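Local coordinates for invasion protein InvA (Salmonella enterica, PDB 2X49) that takes part in invasion of the intestinal epithelium as a type III secretion export apparatus protein, represented here by its C-terminal domain, at residues Glu69-Tyr74 with Ala134-Arg139; Arg79-Ser84 with Glu235-Met240; Phe90-Thr95 with Glu113-Leu118; Pro94-His97 with Ser102-Phe105; Tyr104-His109 with Leu126-His131. One frame throughout, in Å; residues are numbered along the deposited sequence.

Overall arrangement
Strand 66-72 supplies the first partner of interaction 1, whose loop closes only at the end of helix 125-139. Interaction 2 starts next, just past strand 78-80, but closes about 100 residues later than interaction 1, on strand 236-240, so the two loops cross. Interactions 3, 4 and 5 are nested inside both. Interactions 3 and 4 start from the same stretch and share Pro94 and Thr95; interaction 4 closes first, as a hairpin, and interaction 3 closes on helix 109-116. Interaction 5 leaves the second hairpin strand, crosses interaction 3 and reaches helix 125-139. Interaction 1 ties the mixed sheet and interaction 5 the antiparallel sheet to this helix; interaction 2 joins the antiparallel and parallel sheets.

Interaction 1 (Glu69-Tyr74 with Ala134-Arg139); sequences EQFTVY and AVTLAR
The Phe71 ring meets Thr136 at its edge: OG1 of Thr136 lies near the ring plane, 3.4 Å from Phe71 CZ and 3.7 Å from Phe71 CE1. The second flat group, the Arg139 guanidinium, has one face over the CA of Thr136, one helical turn earlier, while Glu69 CG comes up to its edge, 4.4 Å from Arg139 NH2. Both branches of Thr136 are used: OG1 sits at the Phe71 edge, and the methyl CG2 of Thr136 is 4.3 Å from Glu69 CG. With OG1 anti to its carbonyl carbon (chi1 -57°), the Thr136 hydroxyl also bonds back to Cys132 O within the helix. The contact sets the edge strand 66-72 of a four-stranded mixed sheet against the C-terminal turns of helix 125-139; the short segments run nearly antiparallel, at 164°, with their axes 11.0 Å apart at closest approach. Phe71 also touches Cys132 and Leu133 of this helix, and a bound mercury ion is about 3 Å from the nearest atom of its side chain. Glu69 OE2 and Arg139 NH2, 4.7 Å apart, are near each other but not in contact; Arg139 NH1 forms a salt bridge with Asp312.

Interaction 2 (Arg79-Ser84 with Glu235-Met240); sequences RVVNYS and ELRAVM
Arg237 reaches across to Val81 and Asn82 and has the most surface buried of the three, 59 Å². Its chain is extended from CG to NE, which carries the guanidinium over a gap whose nearest CA atoms, those of Asn82 and Arg237, are 8.9 Å apart. Val81 CG1 lies over one face of the guanidinium, 4.0 Å from Arg237 NH1, and the two side chains cross at about a right angle. On the opposite face lies CG of Glu235, from the residue just before strand 236-240. Asn82 presents its CB, 3.9 Å from Arg237 NE, in an oblique approach. Its amide is engaged elsewhere: with CG lodged between the backbone N and the carbonyl carbon (chi1 64°), OD1 accepts a hydrogen bond from Val121 N. Arg237 NE is buried here without a hydrogen-bond partner in the model; Glu235 OE2, 3.9 Å from Arg237 NE, lies well out of the guanidinium plane and contributes only a long salt bridge. The contact joins two sheets: Val81 and Asn82 follow strand 78-80, which lies between 102-107 and 122-124 in an antiparallel sheet, and Arg237 belongs to strand 236-240, which lies between 291-294 and 327-332 in a parallel one.

Interaction 3 (Phe90-Thr95 with Glu113-Leu118); sequences FGINPT and EKLREL. With CA (calcium ion), chain E.
Phe90 and Ile92 flank Gly91, the positive-phi residue of the Schellman motif that ends helix 86-89, and from there they pack against Leu115 and Leu118 of the helix 109-116 region. Ile92 and Leu115 point at each other tip to tip, Ile92 CD1 standing 4.0 Å from Leu115 CD2. For Ile92 this follows from an extended branch, with CD1 anti to CA (chi2 167°). Phe90 and Leu118 approach from opposite directions; the leucine methyl CD1 arrives obliquely at the ring, 3.9 Å from Phe90 CE2. Leu115 CD2 has a second, looser neighbour in Phe90 CD2 at 4.3 Å, so this one methyl bridges the two residues on either side of the glycine. The contact is purely apolar, its inner part formed by the buried Ile92 and Leu115, its outer part by Phe90 and Leu118. Glu113 and Arg116 pair through a salt bridge, Arg116 NE to Glu113 OE2 at 2.9 Å. Further along the loop lies a calcium site: Asn93 O binds the calcium ion at 2.9 Å, long for calcium, Glu111, from helix 109-116, supplies another ligand, and a water 2.7 Å from the metal is hydrogen-bonded to Thr95 OG1.

Interaction 4 (Pro94-His97 with Ser102-Phe105); sequences PTIH and SQYF
Phe105 CG is anti to its carbonyl carbon (chi1 -64°), which lays the ring alongside Ile96 and Pro94, all pointing the same way. Ile96 CD1 touches the ring obliquely, 3.8 Å from Phe105 CE1, while Pro94 CG comes up at the edge, 4.0 Å from Phe105 CD1. On the other face of the sheet His97, with CG anti to its backbone N (chi1 176°), runs beside Tyr104, His97 CD2 lying 4.1 Å from Tyr104 CD2; His97 NE2 is hydrogen-bonded to Gln99 OE1. Between the faces the backbones are joined by His97 N to Tyr104 O at 3.0 Å and Tyr104 N to His97 O at 2.8 Å. A CA-H...O contact, Ile96 CA to Tyr104 O at 3.3 Å, adds to them. The end of the Gln103 amide lies by the Ile96 methyl CG2. His97 with Tyr104 is the hydrogen-bonded pair and Ile96 with Phe105 the non-hydrogen-bonded one, the alternation of antiparallel pairing, here in the beta hairpin of strands 95-99 and 102-107.

Interaction 5 (Tyr104-His109 with Leu126-His131); sequences YFWVTH and LDELYH
Strand 102-107 of the antiparallel sheet packs here against helix 125-139, with Tyr104 and Trp106, two residues apart on the strand, both meeting the buried Glu128 of the helix. The aliphatic part of Glu128 serves the indole: its CG is 4.0 Å from Trp106 CH2 and equally far from Trp106 CZ2, an oblique approach at the six-membered ring, with the carboxylate plane turned 86° from the ring. Farther out the Glu128 and Tyr104 side chains cross at about a right angle, with ring and carboxylate planes 64° apart; Glu128 OE2 lies 3.8 Å from Tyr104 CD1 and 3.9 Å from Tyr104 CE1. A bend at chi2 (73°) lets one side chain do both, packing its methylenes on the tryptophan while OE2 passes on to the tyrosine. Trp106 is also met edge-to-face by Tyr74, and a bound mercury ion is about 4 Å from the nearest atom of the Tyr104 side chain. The polar partners of Glu128 lie beyond the two segments: OE1 forms salt bridges with Arg79 and Arg123, and OE2 with Lys288. These three basic groups probably keep the buried carboxylate ionised, while the indole packs on CB and CG and OE2 lies against ring carbons of Tyr104.

Interaction 1 (Glu69-Tyr74 with Ala134-Arg139)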
# COMPACT_ATOMS: atom_id res chain seq x y z
N GLU A 69 9.83 -11.11 0.03
CA GLU A 69 9.55 -10.92 1.46
C GLU A 69 9.22 -12.20 2.16
O GLU A 69 8.59 -13.07 1.59
CB GLU A 69 8.32 -10.00 1.63
CG GLU A 69 8.62 -8.52 1.82
CD GLU A 69 9.48 -8.25 3.02
OE1 GLU A 69 9.44 -9.06 3.97
OE2 GLU A 69 10.21 -7.23 3.02
N GLN A 70 9.62 -12.27 3.40
CA GLN A 70 9.21 -13.36 4.29
C GLN A 70 8.33 -12.73 5.36
O GLN A 70 8.75 -11.77 6.06
CB GLN A 70 10.41 -14.08 4.90
CG GLN A 70 10.04 -15.31 5.77
CD GLN A 70 11.23 -16.25 6.07
OE1 GLN A 70 12.15 -16.40 5.26
NE2 GLN A 70 11.19 -16.90 7.23
N PHE A 71 7.16 -13.34 5.50
CA PHE A 71 6.12 -12.91 6.45
C PHE A 71 6.01 -13.89 7.60
O PHE A 71 6.14 -15.09 7.46
CB PHE A 71 4.73 -12.84 5.77
CG PHE A 71 4.68 -11.98 4.52
CD1 PHE A 71 4.30 -10.64 4.60
CD2 PHE A 71 4.99 -12.48 3.29
CE1 PHE A 71 4.18 -9.81 3.48
CE2 PHE A 71 4.93 -11.66 2.15
CZ PHE A 71 4.56 -10.31 2.24
N THR A 72 5.72 -13.36 8.76
CA THR A 72 5.36 -14.16 9.92
C THR A 72 3.87 -13.99 10.20
O THR A 72 3.40 -12.89 10.37
CB THR A 72 6.16 -13.67 11.12
OG1 THR A 72 7.57 -13.86 10.84
CG2 THR A 72 5.74 -14.33 12.44
N VAL A 73 3.15 -15.10 10.15
CA VAL A 73 1.73 -15.14 10.39
C VAL A 73 1.47 -16.21 11.43
O VAL A 73 1.75 -17.36 11.17
CB VAL A 73 0.94 -15.51 9.09
CG1 VAL A 73 -0.58 -15.68 9.36
CG2 VAL A 73 1.17 -14.49 7.99
N TYR A 74 0.96 -15.83 12.59
CA TYR A 74 0.60 -16.81 13.66
C TYR A 74 -0.81 -17.29 13.40
O TYR A 74 -1.79 -16.78 13.92
CB TYR A 74 0.84 -16.25 15.09
CG TYR A 74 2.32 -16.15 15.41
CD1 TYR A 74 3.02 -17.24 15.92
CD2 TYR A 74 3.05 -14.98 15.18
CE1 TYR A 74 4.33 -17.21 16.13
CE2 TYR A 74 4.37 -14.93 15.41
CZ TYR A 74 5.03 -16.03 15.91
OH TYR A 74 6.38 -16.02 16.13
N ALA A 134 -1.04 -8.28 -0.07
CA ALA A 134 -1.60 -7.24 -0.94
C ALA A 134 -0.74 -6.01 -0.98
O ALA A 134 -0.51 -5.41 -2.05
CB ALA A 134 -3.00 -6.89 -0.52
N VAL A 135 -0.28 -5.59 0.18
CA VAL A 135 0.57 -4.39 0.30
C VAL A 135 1.83 -4.57 -0.54
O VAL A 135 2.27 -3.69 -1.30
CB VAL A 135 0.88 -4.09 1.79
CG1 VAL A 135 2.03 -3.15 2.00
CG2 VAL A 135 -0.42 -3.62 2.46
N THR A 136 2.39 -5.76 -0.45
CA THR A 136 3.66 -6.03 -1.09
C THR A 136 3.46 -6.16 -2.59
O THR A 136 4.29 -5.70 -3.39
CB THR A 136 4.33 -7.33 -0.53
OG1 THR A 136 4.47 -7.16 0.89
CG2 THR A 136 5.68 -7.57 -1.15
N LEU A 137 2.36 -6.77 -2.96
CA LEU A 137 2.04 -6.96 -4.41
C LEU A 137 1.70 -5.65 -5.09
O LEU A 137 2.11 -5.43 -6.22
CB LEU A 137 0.97 -8.01 -4.62
CG LEU A 137 1.45 -9.42 -4.35
CD1 LEU A 137 0.29 -10.42 -4.19
CD2 LEU A 137 2.39 -9.95 -5.45
N ALA A 138 0.98 -4.78 -4.39
CA ALA A 138 0.67 -3.41 -4.93
C ALA A 138 1.97 -2.70 -5.26
O ALA A 138 2.13 -2.10 -6.33
CB ALA A 138 -0.16 -2.58 -3.91
N ARG A 139 2.92 -2.72 -4.35
CA ARG A 139 4.20 -2.01 -4.52
C ARG A 139 4.96 -2.49 -5.77
O ARG A 139 5.71 -1.75 -6.42
CB ARG A 139 5.07 -2.17 -3.26
CG ARG A 139 6.43 -1.58 -3.27
CD ARG A 139 6.93 -1.56 -1.82
NE ARG A 139 7.51 -2.81 -1.33
CZ ARG A 139 7.10 -3.46 -0.24
NH1 ARG A 139 6.08 -3.02 0.48
NH2 ARG A 139 7.71 -4.58 0.13

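Interaction 2 (Arg79-Ser84 with Glu235-Met240)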
# COMPACT_ATOMS: atom_id res chain seq x y z
N ARG A 79 -4.24 -11.07 15.66
CA ARG A 79 -3.42 -9.86 15.70
C ARG A 79 -4.14 -8.68 16.30
O ARG A 79 -5.28 -8.39 15.92
CB ARG A 79 -2.93 -9.50 14.31
CG ARG A 79 -1.98 -8.34 14.39
CD ARG A 79 -1.44 -7.79 13.07
NE ARG A 79 -1.03 -6.40 13.29
CZ ARG A 79 -1.17 -5.40 12.42
NH1 ARG A 79 -1.68 -5.62 11.22
NH2 ARG A 79 -0.79 -4.17 12.77
N VAL A 80 -3.45 -7.99 17.21
CA VAL A 80 -3.92 -6.72 17.83
C VAL A 80 -3.41 -5.58 16.98
O VAL A 80 -2.27 -5.15 17.06
CB VAL A 80 -3.47 -6.53 19.31
CG1 VAL A 80 -4.26 -5.34 19.96
CG2 VAL A 80 -3.73 -7.79 20.12
N VAL A 81 -4.32 -5.05 16.19
CA VAL A 81 -3.95 -4.00 15.18
C VAL A 81 -3.50 -2.69 15.81
O VAL A 81 -2.49 -2.12 15.43
CB VAL A 81 -5.08 -3.77 14.13
CG1 VAL A 81 -4.75 -2.64 13.11
CG2 VAL A 81 -5.42 -5.10 13.37
N ASN A 82 -4.25 -2.25 16.80
CA ASN A 82 -3.97 -1.00 17.54
C ASN A 82 -3.41 -1.27 18.93
O ASN A 82 -3.78 -0.67 19.93
CB ASN A 82 -5.19 -0.07 17.57
CG ASN A 82 -6.37 -0.67 18.33
OD1 ASN A 82 -6.40 -1.86 18.55
ND2 ASN A 82 -7.34 0.17 18.71
N TYR A 83 -2.44 -2.16 18.95
CA TYR A 83 -1.72 -2.50 20.21
C TYR A 83 -1.16 -1.28 20.96
O TYR A 83 -0.75 -0.28 20.38
CB TYR A 83 -0.55 -3.43 19.89
CG TYR A 83 0.14 -3.96 21.12
CD1 TYR A 83 -0.35 -5.06 21.81
CD2 TYR A 83 1.30 -3.36 21.60
CE1 TYR A 83 0.28 -5.54 22.96
CE2 TYR A 83 1.97 -3.85 22.75
CZ TYR A 83 1.45 -4.94 23.42
OH TYR A 83 2.12 -5.39 24.55
N SER A 84 -1.23 -1.39 22.27
CA SER A 84 -0.43 -0.57 23.18
C SER A 84 0.09 -1.36 24.37
O SER A 84 -0.38 -2.46 24.68
CB SER A 84 -1.20 0.63 23.68
OG SER A 84 -2.04 0.30 24.77
N GLU A 235 -11.30 3.79 11.67
CA GLU A 235 -10.65 5.08 11.87
C GLU A 235 -9.33 5.08 11.09
O GLU A 235 -8.70 4.05 10.88
CB GLU A 235 -10.44 5.38 13.37
CG GLU A 235 -9.11 4.92 13.92
CD GLU A 235 -8.93 5.27 15.38
OE1 GLU A 235 -9.89 5.78 15.99
OE2 GLU A 235 -7.82 5.03 15.92
N LEU A 236 -8.97 6.24 10.60
CA LEU A 236 -7.67 6.41 9.96
C LEU A 236 -6.60 6.65 11.01
O LEU A 236 -6.66 7.61 11.79
CB LEU A 236 -7.71 7.57 8.97
CG LEU A 236 -6.50 7.80 8.11
CD1 LEU A 236 -6.38 6.69 7.07
CD2 LEU A 236 -6.62 9.14 7.41
N ARG A 237 -5.60 5.78 11.02
CA ARG A 237 -4.47 5.90 11.96
C ARG A 237 -3.32 6.57 11.24
O ARG A 237 -2.92 6.10 10.20
CB ARG A 237 -4.05 4.53 12.52
CG ARG A 237 -5.19 3.79 13.12
CD ARG A 237 -4.85 2.42 13.66
NE ARG A 237 -6.02 1.93 14.38
CZ ARG A 237 -6.97 1.16 13.85
NH1 ARG A 237 -6.86 0.71 12.61
NH2 ARG A 237 -8.02 0.82 14.57
N ALA A 238 -2.83 7.65 11.82
CA ALA A 238 -1.86 8.56 11.19
C ALA A 238 -0.76 9.04 12.09
O ALA A 238 -0.88 9.10 13.29
CB ALA A 238 -2.61 9.78 10.62
N VAL A 239 0.35 9.30 11.41
CA VAL A 239 1.49 10.07 11.91
C VAL A 239 1.57 11.38 11.13
O VAL A 239 1.48 11.41 9.92
CB VAL A 239 2.79 9.26 11.76
CG1 VAL A 239 4.03 10.12 12.10
CG2 VAL A 239 2.75 7.97 12.61
N MET A 240 1.72 12.49 11.83
CA MET A 240 1.74 13.80 11.16
C MET A 240 3.17 14.22 10.98
O MET A 240 3.99 14.01 11.84
CB MET A 240 0.98 14.81 12.01
CG MET A 240 0.87 16.22 11.41
SD MET A 240 -0.76 16.87 11.77
CE MET A 240 -1.68 15.62 10.88

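Interaction 3 (Phe90-Thr95 with Glu113-Leu118)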
# COMPACT_ATOMS: atom_id res chain seq x y z
N PHE A 90 -1.95 -5.68 31.88
CA PHE A 90 -3.14 -6.51 32.18
C PHE A 90 -2.76 -7.95 32.40
O PHE A 90 -3.61 -8.83 32.65
CB PHE A 90 -4.19 -6.50 31.06
CG PHE A 90 -4.68 -5.17 30.69
CD1 PHE A 90 -5.11 -4.26 31.64
CD2 PHE A 90 -4.77 -4.84 29.34
CE1 PHE A 90 -5.60 -3.01 31.26
CE2 PHE A 90 -5.26 -3.59 28.96
CZ PHE A 90 -5.67 -2.69 29.92
N GLY A 91 -1.47 -8.20 32.27
CA GLY A 91 -0.91 -9.53 32.52
C GLY A 91 -0.87 -10.40 31.31
O GLY A 91 -0.74 -11.61 31.39
N ILE A 92 -0.94 -9.75 30.16
CA ILE A 92 -0.77 -10.44 28.86
C ILE A 92 0.64 -10.28 28.34
O ILE A 92 1.21 -9.18 28.32
CB ILE A 92 -1.80 -9.94 27.85
CG1 ILE A 92 -3.20 -10.27 28.36
CG2 ILE A 92 -1.58 -10.57 26.44
CD1 ILE A 92 -4.30 -9.57 27.59
N ASN A 93 1.20 -11.42 27.96
CA ASN A 93 2.50 -11.49 27.27
C ASN A 93 2.24 -11.78 25.77
O ASN A 93 1.97 -12.91 25.38
CB ASN A 93 3.38 -12.59 27.86
CG ASN A 93 3.86 -12.27 29.25
OD1 ASN A 93 4.31 -11.04 29.46
ND2 ASN A 93 3.84 -13.13 30.14
N PRO A 94 2.30 -10.76 24.91
CA PRO A 94 1.99 -11.02 23.51
C PRO A 94 3.11 -11.74 22.81
O PRO A 94 4.25 -11.76 23.29
CB PRO A 94 1.84 -9.61 22.91
CG PRO A 94 2.71 -8.79 23.73
CD PRO A 94 2.65 -9.35 25.15
N THR A 95 2.78 -12.29 21.67
CA THR A 95 3.76 -12.84 20.75
C THR A 95 4.08 -11.70 19.78
O THR A 95 3.18 -11.08 19.25
CB THR A 95 3.20 -14.05 20.01
OG1 THR A 95 2.92 -15.07 20.99
CG2 THR A 95 4.13 -14.57 18.92
N GLU A 113 -10.57 -11.60 23.00
CA GLU A 113 -11.97 -11.31 23.33
C GLU A 113 -12.02 -10.32 24.46
O GLU A 113 -12.78 -9.38 24.45
CB GLU A 113 -12.75 -12.57 23.63
CG GLU A 113 -13.01 -13.34 22.37
CD GLU A 113 -13.47 -12.44 21.25
OE1 GLU A 113 -14.67 -12.07 21.26
OE2 GLU A 113 -12.65 -12.11 20.37
N LYS A 114 -11.12 -10.52 25.40
CA LYS A 114 -10.94 -9.58 26.51
C LYS A 114 -10.57 -8.20 25.98
O LYS A 114 -11.15 -7.17 26.38
CB LYS A 114 -9.84 -10.07 27.47
CG LYS A 114 -9.83 -9.37 28.76
CD LYS A 114 -9.70 -10.38 29.91
CE LYS A 114 -8.86 -11.58 29.49
NZ LYS A 114 -8.90 -12.62 30.57
N LEU A 115 -9.61 -8.22 25.06
CA LEU A 115 -9.08 -6.94 24.55
C LEU A 115 -10.14 -6.15 23.77
O LEU A 115 -10.22 -4.92 23.82
CB LEU A 115 -7.82 -7.14 23.76
CG LEU A 115 -6.62 -7.56 24.62
CD1 LEU A 115 -5.43 -7.70 23.71
CD2 LEU A 115 -6.32 -6.62 25.78
N ARG A 116 -10.98 -6.87 23.07
CA ARG A 116 -12.00 -6.22 22.23
C ARG A 116 -12.91 -5.33 23.08
O ARG A 116 -13.41 -4.27 22.66
CB ARG A 116 -12.90 -7.24 21.53
CG ARG A 116 -12.29 -7.90 20.31
CD ARG A 116 -13.45 -8.34 19.39
NE ARG A 116 -13.33 -9.72 18.91
CZ ARG A 116 -12.88 -10.07 17.70
NH1 ARG A 116 -12.49 -9.14 16.84
NH2 ARG A 116 -12.82 -11.36 17.36
N GLU A 117 -13.13 -5.79 24.29
CA GLU A 117 -14.11 -5.16 25.19
C GLU A 117 -13.59 -3.85 25.67
O GLU A 117 -14.31 -3.02 26.18
CB GLU A 117 -14.43 -6.05 26.40
CG GLU A 117 -15.04 -7.38 25.99
CD GLU A 117 -16.11 -7.20 24.92
OE1 GLU A 117 -17.30 -7.39 25.24
OE2 GLU A 117 -15.75 -6.84 23.78
N LEU A 118 -12.30 -3.71 25.48
CA LEU A 118 -11.55 -2.50 25.89
C LEU A 118 -11.25 -1.64 24.68
O LEU A 118 -10.55 -0.62 24.75
CB LEU A 118 -10.23 -2.85 26.60
CG LEU A 118 -10.30 -3.61 27.93
CD1 LEU A 118 -8.96 -4.34 28.19
CD2 LEU A 118 -10.67 -2.69 29.08
CA CA E . -0.46 -14.19 24.49
O HOH W 1 0.50 -15.11 22.17

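Interaction 4 (Pro94-His97 with Ser102-Phe105)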
# COMPACT_ATOMS: atom_id res chain seq x y z
N PRO A 94 2.30 -10.76 24.91
CA PRO A 94 1.99 -11.02 23.51
C PRO A 94 3.11 -11.74 22.81
O PRO A 94 4.25 -11.76 23.29
CB PRO A 94 1.84 -9.61 22.91
CG PRO A 94 2.71 -8.79 23.73
CD PRO A 94 2.65 -9.35 25.15
N THR A 95 2.78 -12.29 21.67
CA THR A 95 3.76 -12.84 20.75
C THR A 95 4.08 -11.70 19.78
O THR A 95 3.18 -11.08 19.25
CB THR A 95 3.20 -14.05 20.01
OG1 THR A 95 2.92 -15.07 20.99
CG2 THR A 95 4.13 -14.57 18.92
N ILE A 96 5.36 -11.40 19.68
CA ILE A 96 5.84 -10.21 18.97
C ILE A 96 6.78 -10.60 17.84
O ILE A 96 7.73 -11.36 18.03
CB ILE A 96 6.63 -9.24 19.90
CG1 ILE A 96 5.94 -8.95 21.26
CG2 ILE A 96 6.84 -7.94 19.09
CD1 ILE A 96 6.72 -8.08 22.26
N HIS A 97 6.45 -10.07 16.68
CA HIS A 97 7.32 -10.15 15.53
C HIS A 97 7.69 -8.74 15.10
O HIS A 97 6.89 -7.81 15.11
CB HIS A 97 6.63 -10.92 14.38
CG HIS A 97 7.45 -10.94 13.13
ND1 HIS A 97 8.67 -11.57 13.05
CD2 HIS A 97 7.24 -10.38 11.91
CE1 HIS A 97 9.18 -11.40 11.84
NE2 HIS A 97 8.33 -10.69 11.13
N SER A 102 8.91 -1.90 12.31
CA SER A 102 7.50 -2.29 12.48
C SER A 102 7.41 -3.48 13.38
O SER A 102 8.13 -4.46 13.22
CB SER A 102 6.79 -2.68 11.18
OG SER A 102 6.41 -1.59 10.42
N GLN A 103 6.47 -3.39 14.29
CA GLN A 103 6.18 -4.47 15.23
C GLN A 103 4.75 -4.95 15.07
O GLN A 103 3.83 -4.19 14.74
CB GLN A 103 6.45 -4.04 16.67
CG GLN A 103 7.93 -4.06 17.15
CD GLN A 103 8.06 -3.68 18.62
OE1 GLN A 103 8.13 -4.69 19.50
NE2 GLN A 103 8.05 -2.49 18.97
N TYR A 104 4.63 -6.25 15.27
CA TYR A 104 3.32 -6.96 15.18
C TYR A 104 3.08 -7.76 16.44
O TYR A 104 3.94 -8.50 16.87
CB TYR A 104 3.30 -7.88 13.97
CG TYR A 104 3.61 -7.18 12.68
CD1 TYR A 104 2.61 -6.71 11.88
CD2 TYR A 104 4.93 -7.00 12.26
CE1 TYR A 104 2.90 -6.05 10.72
CE2 TYR A 104 5.22 -6.33 11.10
CZ TYR A 104 4.19 -5.87 10.32
OH TYR A 104 4.35 -5.22 9.12
N PHE A 105 1.88 -7.62 16.98
CA PHE A 105 1.51 -8.18 18.27
C PHE A 105 0.35 -9.14 18.11
O PHE A 105 -0.71 -8.81 17.57
CB PHE A 105 1.16 -7.04 19.24
CG PHE A 105 2.33 -6.14 19.54
CD1 PHE A 105 3.20 -6.41 20.59
CD2 PHE A 105 2.58 -5.03 18.75
CE1 PHE A 105 4.30 -5.59 20.82
CE2 PHE A 105 3.66 -4.19 19.02
CZ PHE A 105 4.52 -4.49 20.00

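Interaction 5 (Tyr104-His109 with Leu126-His131)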
# COMPACT_ATOMS: atom_id res chain seq x y z
N TYR A 104 4.63 -6.25 15.27
CA TYR A 104 3.32 -6.96 15.18
C TYR A 104 3.08 -7.76 16.44
O TYR A 104 3.94 -8.50 16.87
CB TYR A 104 3.30 -7.88 13.97
CG TYR A 104 3.61 -7.18 12.68
CD1 TYR A 104 2.61 -6.71 11.88
CD2 TYR A 104 4.93 -7.00 12.26
CE1 TYR A 104 2.90 -6.05 10.72
CE2 TYR A 104 5.22 -6.33 11.10
CZ TYR A 104 4.19 -5.87 10.32
OH TYR A 104 4.35 -5.22 9.12
N PHE A 105 1.88 -7.62 16.98
CA PHE A 105 1.51 -8.18 18.27
C PHE A 105 0.35 -9.14 18.11
O PHE A 105 -0.71 -8.81 17.57
CB PHE A 105 1.16 -7.04 19.24
CG PHE A 105 2.33 -6.14 19.54
CD1 PHE A 105 3.20 -6.41 20.59
CD2 PHE A 105 2.58 -5.03 18.75
CE1 PHE A 105 4.30 -5.59 20.82
CE2 PHE A 105 3.66 -4.19 19.02
CZ PHE A 105 4.52 -4.49 20.00
N TRP A 106 0.59 -10.32 18.61
CA TRP A 106 -0.40 -11.41 18.49
C TRP A 106 -0.74 -11.93 19.92
O TRP A 106 0.12 -12.09 20.80
CB TRP A 106 0.13 -12.56 17.64
CG TRP A 106 0.53 -12.21 16.20
CD1 TRP A 106 1.68 -11.56 15.80
CD2 TRP A 106 -0.20 -12.50 15.04
NE1 TRP A 106 1.69 -11.47 14.47
CE2 TRP A 106 0.54 -12.02 13.95
CE3 TRP A 106 -1.41 -13.15 14.79
CZ2 TRP A 106 0.11 -12.16 12.62
CZ3 TRP A 106 -1.84 -13.28 13.51
CH2 TRP A 106 -1.08 -12.80 12.40
N VAL A 107 -2.03 -12.26 20.06
CA VAL A 107 -2.56 -12.79 21.31
C VAL A 107 -3.44 -14.01 21.06
O VAL A 107 -3.86 -14.33 19.94
CB VAL A 107 -3.35 -11.72 22.11
CG1 VAL A 107 -2.46 -10.53 22.45
CG2 VAL A 107 -4.57 -11.29 21.36
N THR A 108 -3.73 -14.68 22.15
CA THR A 108 -4.66 -15.80 22.05
C THR A 108 -6.05 -15.34 21.73
O THR A 108 -6.44 -14.19 21.95
CB THR A 108 -4.68 -16.70 23.34
OG1 THR A 108 -5.26 -15.96 24.44
CG2 THR A 108 -3.27 -17.21 23.70
N HIS A 109 -6.87 -16.29 21.32
CA HIS A 109 -8.26 -16.01 21.01
C HIS A 109 -8.99 -15.48 22.26
O HIS A 109 -9.75 -14.48 22.22
CB HIS A 109 -8.99 -17.20 20.40
CG HIS A 109 -8.60 -17.49 18.98
ND1 HIS A 109 -9.44 -17.25 17.92
CD2 HIS A 109 -7.46 -17.98 18.45
CE1 HIS A 109 -8.84 -17.61 16.79
NE2 HIS A 109 -7.63 -18.05 17.09
N LEU A 126 -5.56 -15.16 8.71
CA LEU A 126 -5.63 -15.24 7.21
C LEU A 126 -5.91 -13.85 6.61
O LEU A 126 -5.42 -13.50 5.54
CB LEU A 126 -6.63 -16.31 6.76
CG LEU A 126 -6.16 -17.75 6.97
CD1 LEU A 126 -7.26 -18.76 6.54
CD2 LEU A 126 -4.86 -18.05 6.25
N ASP A 127 -6.63 -13.04 7.37
CA ASP A 127 -6.92 -11.66 6.96
C ASP A 127 -5.67 -10.81 7.00
O ASP A 127 -5.44 -9.94 6.15
CB ASP A 127 -8.01 -11.02 7.81
CG ASP A 127 -9.41 -11.54 7.45
OD1 ASP A 127 -9.60 -12.12 6.34
OD2 ASP A 127 -10.33 -11.37 8.26
N GLU A 128 -4.85 -11.06 8.00
CA GLU A 128 -3.57 -10.36 8.13
C GLU A 128 -2.63 -10.79 6.98
O GLU A 128 -1.97 -9.98 6.37
CB GLU A 128 -2.92 -10.59 9.51
CG GLU A 128 -1.51 -10.01 9.61
CD GLU A 128 -1.47 -8.48 9.72
OE1 GLU A 128 -2.53 -7.80 9.63
OE2 GLU A 128 -0.35 -7.96 9.88
N LEU A 129 -2.65 -12.06 6.65
CA LEU A 129 -1.74 -12.60 5.63
C LEU A 129 -2.11 -11.99 4.28
O LEU A 129 -1.26 -11.53 3.54
CB LEU A 129 -1.86 -14.11 5.53
CG LEU A 129 -1.03 -14.76 4.38
CD1 LEU A 129 0.42 -14.38 4.43
CD2 LEU A 129 -1.21 -16.25 4.43
N TYR A 130 -3.40 -11.91 4.04
CA TYR A 130 -3.88 -11.26 2.80
C TYR A 130 -3.43 -9.80 2.75
O TYR A 130 -2.91 -9.31 1.72
CB TYR A 130 -5.41 -11.29 2.69
CG TYR A 130 -5.85 -10.37 1.55
CD1 TYR A 130 -5.64 -10.73 0.26
CD2 TYR A 130 -6.46 -9.17 1.79
CE1 TYR A 130 -5.98 -9.90 -0.79
CE2 TYR A 130 -6.82 -8.32 0.75
CZ TYR A 130 -6.59 -8.71 -0.54
OH TYR A 130 -6.94 -7.88 -1.62
N HIS A 131 -3.58 -9.08 3.85
CA HIS A 131 -3.14 -7.66 3.88
C HIS A 131 -1.66 -7.51 3.59
O HIS A 131 -1.23 -6.69 2.76
CB HIS A 131 -3.49 -6.98 5.21
CG HIS A 131 -3.27 -5.50 5.22
ND1 HIS A 131 -2.64 -4.71 6.12
CD2 HIS A 131 -3.76 -4.66 4.25
CE1 HIS A 131 -2.76 -3.41 5.67
NE2 HIS A 131 -3.46 -3.41 4.55